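Local coordinates for protein aminopeptidase P; XAA-pro aminopeptidase (Streptococcus thermophilus, PDB 3IL0) that probably acts, as the full-length protein, as a metal-dependent M24B-family aminopeptidase, here represented by its creatinase/prolidase-type N-terminal domain, at residues 18-23 with 118-123; 79-83 with 108-112. One frame throughout, in Å; residues are numbered along the deposited sequence.

Contact 1 (18-23 with 118-123)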
ATOM      1  N   SER A  18     -13.916  -6.430   1.165  1.00 35.46           N
ATOM      2  CA  SER A  18     -13.329  -7.003  -0.009  1.00 35.14           C
ATOM      3  C   SER A  18     -12.627  -8.375   0.218  1.00 33.78           C
ATOM      4  O   SER A  18     -12.232  -9.040  -0.725  1.00 33.29           O
ATOM      5  CB  SER A  18     -12.356  -5.977  -0.566  1.00 35.26           C
ATOM      6  OG  SER A  18     -11.180  -6.021   0.256  1.00 41.80           O
ATOM      7  N   GLY A  19     -12.468  -8.814   1.453  1.00 32.12           N
ATOM      8  CA  GLY A  19     -11.758 -10.065   1.706  1.00 31.05           C
ATOM      9  C   GLY A  19     -10.239 -10.020   1.561  1.00 29.97           C
ATOM     10  O   GLY A  19      -9.619 -11.033   1.396  1.00 28.95           O
ATOM     11  N   LEU A  20      -9.648  -8.836   1.675  1.00 29.92           N
ATOM     12  CA  LEU A  20      -8.211  -8.648   1.517  1.00 28.92           C
ATOM     13  C   LEU A  20      -7.536  -8.508   2.883  1.00 27.83           C
ATOM     14  O   LEU A  20      -8.041  -7.814   3.750  1.00 26.63           O
ATOM     15  CB  LEU A  20      -7.968  -7.355   0.736  1.00 29.09           C
ATOM     16  CG  LEU A  20      -8.408  -7.263  -0.752  1.00 29.61           C
ATOM     17  CD1 LEU A  20      -8.165  -5.802  -1.221  1.00 25.76           C
ATOM     18  CD2 LEU A  20      -7.688  -8.275  -1.636  1.00 26.69           C
ATOM     19  N   ASP A  21      -6.400  -9.176   3.077  1.00 27.61           N
ATOM     20  CA  ASP A  21      -5.528  -8.876   4.234  1.00 26.39           C
ATOM     21  C   ASP A  21      -4.702  -7.611   4.048  1.00 25.88           C
ATOM     22  O   ASP A  21      -4.200  -7.015   5.038  1.00 25.66           O
ATOM     23  CB  ASP A  21      -4.570 -10.016   4.442  1.00 26.86           C
ATOM     24  CG  ASP A  21      -5.290 -11.294   4.772  1.00 28.18           C
ATOM     25  OD1 ASP A  21      -6.281 -11.188   5.518  1.00 31.64           O
ATOM     26  OD2 ASP A  21      -4.955 -12.361   4.230  1.00 30.87           O
ATOM     27  N   ALA A  22      -4.522  -7.216   2.781  1.00 24.96           N
ATOM     28  CA  ALA A  22      -3.675  -6.079   2.427  1.00 24.10           C
ATOM     29  C   ALA A  22      -3.990  -5.532   1.012  1.00 23.36           C
ATOM     30  O   ALA A  22      -4.563  -6.212   0.186  1.00 22.89           O
ATOM     31  CB  ALA A  22      -2.198  -6.544   2.519  1.00 23.81           C
ATOM     32  N   LEU A  23      -3.597  -4.295   0.779  1.00 22.60           N
ATOM     33  CA  LEU A  23      -3.636  -3.679  -0.509  1.00 22.13           C
ATOM     34  C   LEU A  23      -2.334  -2.956  -0.743  1.00 21.92           C
ATOM     35  O   LEU A  23      -1.870  -2.153   0.086  1.00 20.51           O
ATOM     36  CB  LEU A  23      -4.798  -2.707  -0.638  1.00 22.87           C
ATOM     37  CG  LEU A  23      -5.089  -2.212  -2.069  1.00 21.37           C
ATOM     38  CD1 LEU A  23      -5.576  -3.344  -3.028  1.00 19.46           C
ATOM     39  CD2 LEU A  23      -6.047  -1.068  -1.997  1.00 21.02           C
ATOM     40  N   SER A 118      -4.803 -10.625  -5.527  1.00 23.36           N
ATOM     41  CA  SER A 118      -6.218 -10.403  -5.814  1.00 22.77           C
ATOM     42  C   SER A 118      -6.408  -9.062  -6.561  1.00 20.37           C
ATOM     43  O   SER A 118      -6.244  -8.004  -5.989  1.00 17.90           O
ATOM     44  CB  SER A 118      -6.977 -10.371  -4.490  1.00 23.32           C
ATOM     45  OG  SER A 118      -8.184  -9.641  -4.639  1.00 27.25           O
ATOM     46  N   PRO A 119      -6.715  -9.122  -7.850  1.00 19.53           N
ATOM     47  CA  PRO A 119      -6.832  -7.868  -8.572  1.00 20.33           C
ATOM     48  C   PRO A 119      -8.061  -7.083  -8.135  1.00 21.28           C
ATOM     49  O   PRO A 119      -9.123  -7.658  -7.952  1.00 22.44           O
ATOM     50  CB  PRO A 119      -6.956  -8.314 -10.018  1.00 20.02           C
ATOM     51  CG  PRO A 119      -7.465  -9.703  -9.914  1.00 20.12           C
ATOM     52  CD  PRO A 119      -6.796 -10.274  -8.728  1.00 18.43           C
ATOM     53  N   GLN A 120      -7.926  -5.785  -8.014  1.00 22.12           N
ATOM     54  CA  GLN A 120      -9.016  -4.913  -7.557  1.00 23.23           C
ATOM     55  C   GLN A 120      -9.424  -3.913  -8.634  1.00 24.45           C
ATOM     56  O   GLN A 120      -8.583  -3.369  -9.321  1.00 23.51           O
ATOM     57  CB  GLN A 120      -8.543  -4.176  -6.274  1.00 23.62           C
ATOM     58  CG  GLN A 120      -8.222  -5.111  -5.113  1.00 24.30           C
ATOM     59  CD  GLN A 120      -9.475  -5.783  -4.628  1.00 26.05           C
ATOM     60  OE1 GLN A 120      -9.614  -7.012  -4.643  1.00 27.11           O
ATOM     61  NE2 GLN A 120     -10.426  -4.976  -4.262  1.00 26.38           N
ATOM     62  N   THR A 121     -10.724  -3.688  -8.803  1.00 27.25           N
ATOM     63  CA  THR A 121     -11.221  -2.643  -9.694  1.00 29.09           C
ATOM     64  C   THR A 121     -11.640  -1.398  -8.940  1.00 30.98           C
ATOM     65  O   THR A 121     -12.571  -1.446  -8.149  1.00 31.98           O
ATOM     66  CB  THR A 121     -12.448  -3.110 -10.443  1.00 29.41           C
ATOM     67  OG1 THR A 121     -12.105  -4.322 -11.123  1.00 32.85           O
ATOM     68  CG2 THR A 121     -12.889  -2.072 -11.444  1.00 25.95           C
ATOM     69  N   ASN A 122     -10.981  -0.278  -9.220  1.00 32.26           N
ATOM     70  CA  ASN A 122     -11.334   1.001  -8.629  1.00 32.66           C
ATOM     71  C   ASN A 122     -11.464   1.028  -7.103  1.00 32.46           C
ATOM     72  O   ASN A 122     -12.299   1.745  -6.583  1.00 31.90           O
ATOM     73  CB  ASN A 122     -12.660   1.455  -9.235  1.00 33.26           C
ATOM     74  CG  ASN A 122     -12.548   1.826 -10.684  1.00 36.17           C
ATOM     75  OD1 ASN A 122     -11.450   2.016 -11.238  1.00 41.51           O
ATOM     76  ND2 ASN A 122     -13.701   1.940 -11.325  1.00 37.65           N
ATOM     77  N   PHE A 123     -10.695   0.234  -6.372  1.00 32.30           N
ATOM     78  CA  PHE A 123     -10.836   0.204  -4.893  1.00 32.31           C
ATOM     79  C   PHE A 123     -10.643   1.612  -4.319  1.00 33.46           C
ATOM     80  O   PHE A 123     -11.427   2.089  -3.502  1.00 32.03           O
ATOM     81  CB  PHE A 123      -9.758  -0.720  -4.330  1.00 32.19           C
ATOM     82  CG  PHE A 123      -9.724  -0.841  -2.823  1.00 30.95           C
ATOM     83  CD1 PHE A 123      -9.164   0.176  -2.031  1.00 27.48           C
ATOM     84  CD2 PHE A 123     -10.165  -2.020  -2.211  1.00 30.21           C
ATOM     85  CE1 PHE A 123      -9.056   0.036  -0.647  1.00 30.90           C
ATOM     86  CE2 PHE A 123     -10.067  -2.186  -0.793  1.00 32.50           C
ATOM     87  CZ  PHE A 123      -9.517  -1.152  -0.013  1.00 32.14           C
TER
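On one face of the mixed sheet, Leu20 and Leu23, at the entry to strand 22-25, meet Gln120 and Phe123, at the exit of edge strand 116-120. Leu23 CD2 lies over one face of the Phe123 ring in a CH-pi contact, 3.6 Å from the ring centroid and 23° off its normal, displaced toward the rim nearest CD1 and CE1. The other branch of the leucine, CD1, packs on Gln120 CG at 3.8 Å. With CG anti to the backbone N (chi1 -168°), Leu23 reaches the other segment, and chi2 of 66° turns CD2 to the ring and CD1 to Gln120. Strand 93-97 runs between the two strands, pairing through its backbone with Ala22 and Ser118, and no hydrogen bond joins the segments directly. Leu20 forks against the other strand: CD1 meets the amide carbon CD of Gln120 at 3.7 Å, and CD2 rests on Ser118 OG at 3.3 Å. A weak hydrogen bond from Ser118 OG to Gln120 OE1 (3.0 Å) ties the bent glutamine back. Helix 7-18 ends in a Schellman motif at Gly19. Ser18 OG, hydrogen-bonded to Leu15 O, sits at the edge of the Phe123 ring, 4.1 Å from Phe123 CE2.

Contact 2 (79-83 with 108-112)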
ATOM      1  N   LEU A  79       8.992  -3.779  -2.526  1.00 30.12           N
ATOM      2  CA  LEU A  79       8.243  -5.049  -2.591  1.00 29.50           C
ATOM      3  C   LEU A  79       8.985  -6.139  -1.749  1.00 29.10           C
ATOM      4  O   LEU A  79       8.355  -6.945  -1.085  1.00 26.83           O
ATOM      5  CB  LEU A  79       7.973  -5.516  -4.042  1.00 28.52           C
ATOM      6  CG  LEU A  79       7.076  -4.586  -4.876  1.00 29.04           C
ATOM      7  CD1 LEU A  79       7.152  -4.881  -6.367  1.00 24.47           C
ATOM      8  CD2 LEU A  79       5.641  -4.649  -4.416  1.00 23.26           C
ATOM      9  N   LYS A  80      10.312  -6.128  -1.788  1.00 30.14           N
ATOM     10  CA  LYS A  80      11.138  -6.995  -0.932  1.00 31.21           C
ATOM     11  C   LYS A  80      10.843  -6.687   0.510  1.00 31.04           C
ATOM     12  O   LYS A  80      10.641  -7.600   1.303  1.00 31.36           O
ATOM     13  CB  LYS A  80      12.617  -6.761  -1.195  1.00 32.90           C
ATOM     14  CG  LYS A  80      13.468  -8.030  -1.035  1.00 38.93           C
ATOM     15  CD  LYS A  80      15.003  -7.794  -1.259  1.00 43.50           C
ATOM     16  CE  LYS A  80      15.693  -7.069  -0.048  1.00 45.73           C
ATOM     17  NZ  LYS A  80      15.309  -7.659   1.294  1.00 44.72           N
ATOM     18  N   ASP A  81      10.763  -5.410   0.872  1.00 29.78           N
ATOM     19  CA  ASP A  81      10.475  -5.107   2.270  1.00 30.31           C
ATOM     20  C   ASP A  81       9.053  -5.483   2.692  1.00 28.74           C
ATOM     21  O   ASP A  81       8.875  -5.911   3.827  1.00 27.52           O
ATOM     22  CB  ASP A  81      10.794  -3.629   2.598  1.00 32.15           C
ATOM     23  CG  ASP A  81      12.308  -3.350   2.568  1.00 36.23           C
ATOM     24  OD1 ASP A  81      13.023  -4.111   3.281  1.00 42.99           O
ATOM     25  OD2 ASP A  81      12.776  -2.451   1.817  1.00 41.18           O
ATOM     26  N   ILE A  82       8.065  -5.347   1.797  1.00 26.66           N
ATOM     27  CA  ILE A  82       6.671  -5.704   2.125  1.00 26.86           C
ATOM     28  C   ILE A  82       6.509  -7.217   2.450  1.00 27.63           C
ATOM     29  O   ILE A  82       5.718  -7.613   3.318  1.00 26.05           O
ATOM     30  CB  ILE A  82       5.724  -5.341   0.982  1.00 26.65           C
ATOM     31  CG1 ILE A  82       5.562  -3.817   0.898  1.00 26.99           C
ATOM     32  CG2 ILE A  82       4.337  -5.979   1.162  1.00 25.57           C
ATOM     33  CD1 ILE A  82       4.900  -3.351  -0.407  1.00 26.96           C
ATOM     34  N   VAL A  83       7.245  -8.035   1.694  1.00 28.87           N
ATOM     35  CA  VAL A  83       7.304  -9.496   1.831  1.00 29.67           C
ATOM     36  C   VAL A  83       7.624  -9.911   3.297  1.00 27.54           C
ATOM     37  O   VAL A  83       6.978 -10.786   3.854  1.00 26.16           O
ATOM     38  CB  VAL A  83       8.414 -10.143   0.824  1.00 30.08           C
ATOM     39  CG1 VAL A  83       8.642 -11.581   1.056  1.00 29.70           C
ATOM     40  CG2 VAL A  83       7.983  -9.972  -0.557  1.00 31.50           C
ATOM     41  N   LEU A 108       5.162  -9.089  -9.267  1.00 21.58           N
ATOM     42  CA  LEU A 108       4.446  -9.474  -8.040  1.00 21.16           C
ATOM     43  C   LEU A 108       4.274 -10.966  -7.885  1.00 22.38           C
ATOM     44  O   LEU A 108       4.284 -11.502  -6.729  1.00 20.54           O
ATOM     45  CB  LEU A 108       3.024  -8.854  -7.944  1.00 21.62           C
ATOM     46  CG  LEU A 108       2.840  -7.306  -7.847  1.00 21.32           C
ATOM     47  CD1 LEU A 108       1.356  -6.867  -8.033  1.00 19.83           C
ATOM     48  CD2 LEU A 108       3.394  -6.702  -6.563  1.00 17.59           C
ATOM     49  N   GLN A 109       3.998 -11.651  -8.991  1.00 23.66           N
ATOM     50  CA  GLN A 109       3.858 -13.111  -8.899  1.00 25.80           C
ATOM     51  C   GLN A 109       5.167 -13.749  -8.425  1.00 26.26           C
ATOM     52  O   GLN A 109       5.129 -14.689  -7.643  1.00 26.77           O
ATOM     53  CB  GLN A 109       3.483 -13.754 -10.204  1.00 26.55           C
ATOM     54  CG  GLN A 109       2.005 -13.812 -10.485  1.00 29.05           C
ATOM     55  CD  GLN A 109       1.717 -14.546 -11.805  1.00 33.30           C
ATOM     56  OE1 GLN A 109       0.783 -15.319 -11.882  1.00 37.08           O
ATOM     57  NE2 GLN A 109       2.529 -14.304 -12.837  1.00 29.80           N
ATOM     58  N   ALA A 110       6.308 -13.212  -8.849  1.00 26.34           N
ATOM     59  CA  ALA A 110       7.584 -13.764  -8.414  1.00 27.60           C
ATOM     60  C   ALA A 110       7.808 -13.401  -6.920  1.00 29.07           C
ATOM     61  O   ALA A 110       7.984 -14.278  -6.051  1.00 31.45           O
ATOM     62  CB  ALA A 110       8.727 -13.278  -9.330  1.00 26.18           C
ATOM     63  N   ILE A 111       7.708 -12.128  -6.573  1.00 28.57           N
ATOM     64  CA  ILE A 111       8.010 -11.735  -5.234  1.00 28.09           C
ATOM     65  C   ILE A 111       7.086 -12.343  -4.216  1.00 28.33           C
ATOM     66  O   ILE A 111       7.501 -12.598  -3.089  1.00 28.95           O
ATOM     67  CB  ILE A 111       7.965 -10.259  -5.134  1.00 28.62           C
ATOM     68  CG1 ILE A 111       9.154  -9.712  -5.936  1.00 29.64           C
ATOM     69  CG2 ILE A 111       8.006  -9.845  -3.683  1.00 30.21           C
ATOM     70  CD1 ILE A 111       9.277  -8.253  -5.988  1.00 31.80           C
ATOM     71  N   PHE A 112       5.827 -12.533  -4.575  1.00 28.04           N
ATOM     72  CA  PHE A 112       4.831 -12.981  -3.644  1.00 27.95           C
ATOM     73  C   PHE A 112       4.413 -14.391  -3.949  1.00 28.91           C
ATOM     74  O   PHE A 112       3.352 -14.827  -3.589  1.00 28.09           O
ATOM     75  CB  PHE A 112       3.618 -12.039  -3.586  1.00 28.03           C
ATOM     76  CG  PHE A 112       3.926 -10.664  -3.035  1.00 27.56           C
ATOM     77  CD1 PHE A 112       3.910 -10.427  -1.663  1.00 31.97           C
ATOM     78  CD2 PHE A 112       4.222  -9.624  -3.868  1.00 26.42           C
ATOM     79  CE1 PHE A 112       4.218  -9.164  -1.153  1.00 29.56           C
ATOM     80  CE2 PHE A 112       4.522  -8.398  -3.381  1.00 27.18           C
ATOM     81  CZ  PHE A 112       4.527  -8.159  -2.013  1.00 30.07           C
TER
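Phe112 N donates to Leu108 O at 2.8 Å, a last-turn bond of helix 102-111 that ties together two of the residues facing helix 78-88. No hydrogen bond crosses between the helices; the contact itself is apolar. The Phe112 side chain, its CG beside the backbone N (chi1 -66°), reaches toward Leu79, Ile82 and Val83. Ile82 CG2 comes in at the ring edge, 3.9 Å from Phe112 CZ, while Leu79 CD2 approaches the same ring near its plane, 4.0 Å from Phe112 CE2. Val83 CG2 and Ile111 CG2 both lie over one face of the ring, but they are modelled too near each other for the exact placement of either methyl to be trusted. Leu79 fits between two residues of the partner helix, crossing both side chains at about a right angle: its CB meets Ile111 CD1 at 3.6 Å, and its CD2 touches Leu108 CD2 at 3.7 Å. On the sheet side, Leu79, Ile82 and Leu108 touch Leu24 of strand 22-25, and Phe112 touches Ile94. Helix 102-111 is the beta-alpha-beta crossover between parallel strands 93-97 and 116-120, and with helix 78-88 it covers one face of the sheet in this creatinase/prolidase N-terminal domain.

How the contacts relate
The two contacts lie on opposite faces of the same mixed sheet, their centres 16 Å apart and their nearest atoms about 7 Å apart, without touching. Strand 22-25 serves both: Leu23 turns to contact 1 and helix 7-18, whereas the next residue, Leu24, turns to the helices of contact 2. The chain also joins them directly, since helix 102-111 ends in contact 2 and leads into strand 116-120, which carries Ser118 and Gln120 of contact 1. Together they pack both sides of the sheet in the N-terminal domain. The metal-binding peptidase domain expected for an M24 protein is absent from this chain, so neither contact can be related here to an active site.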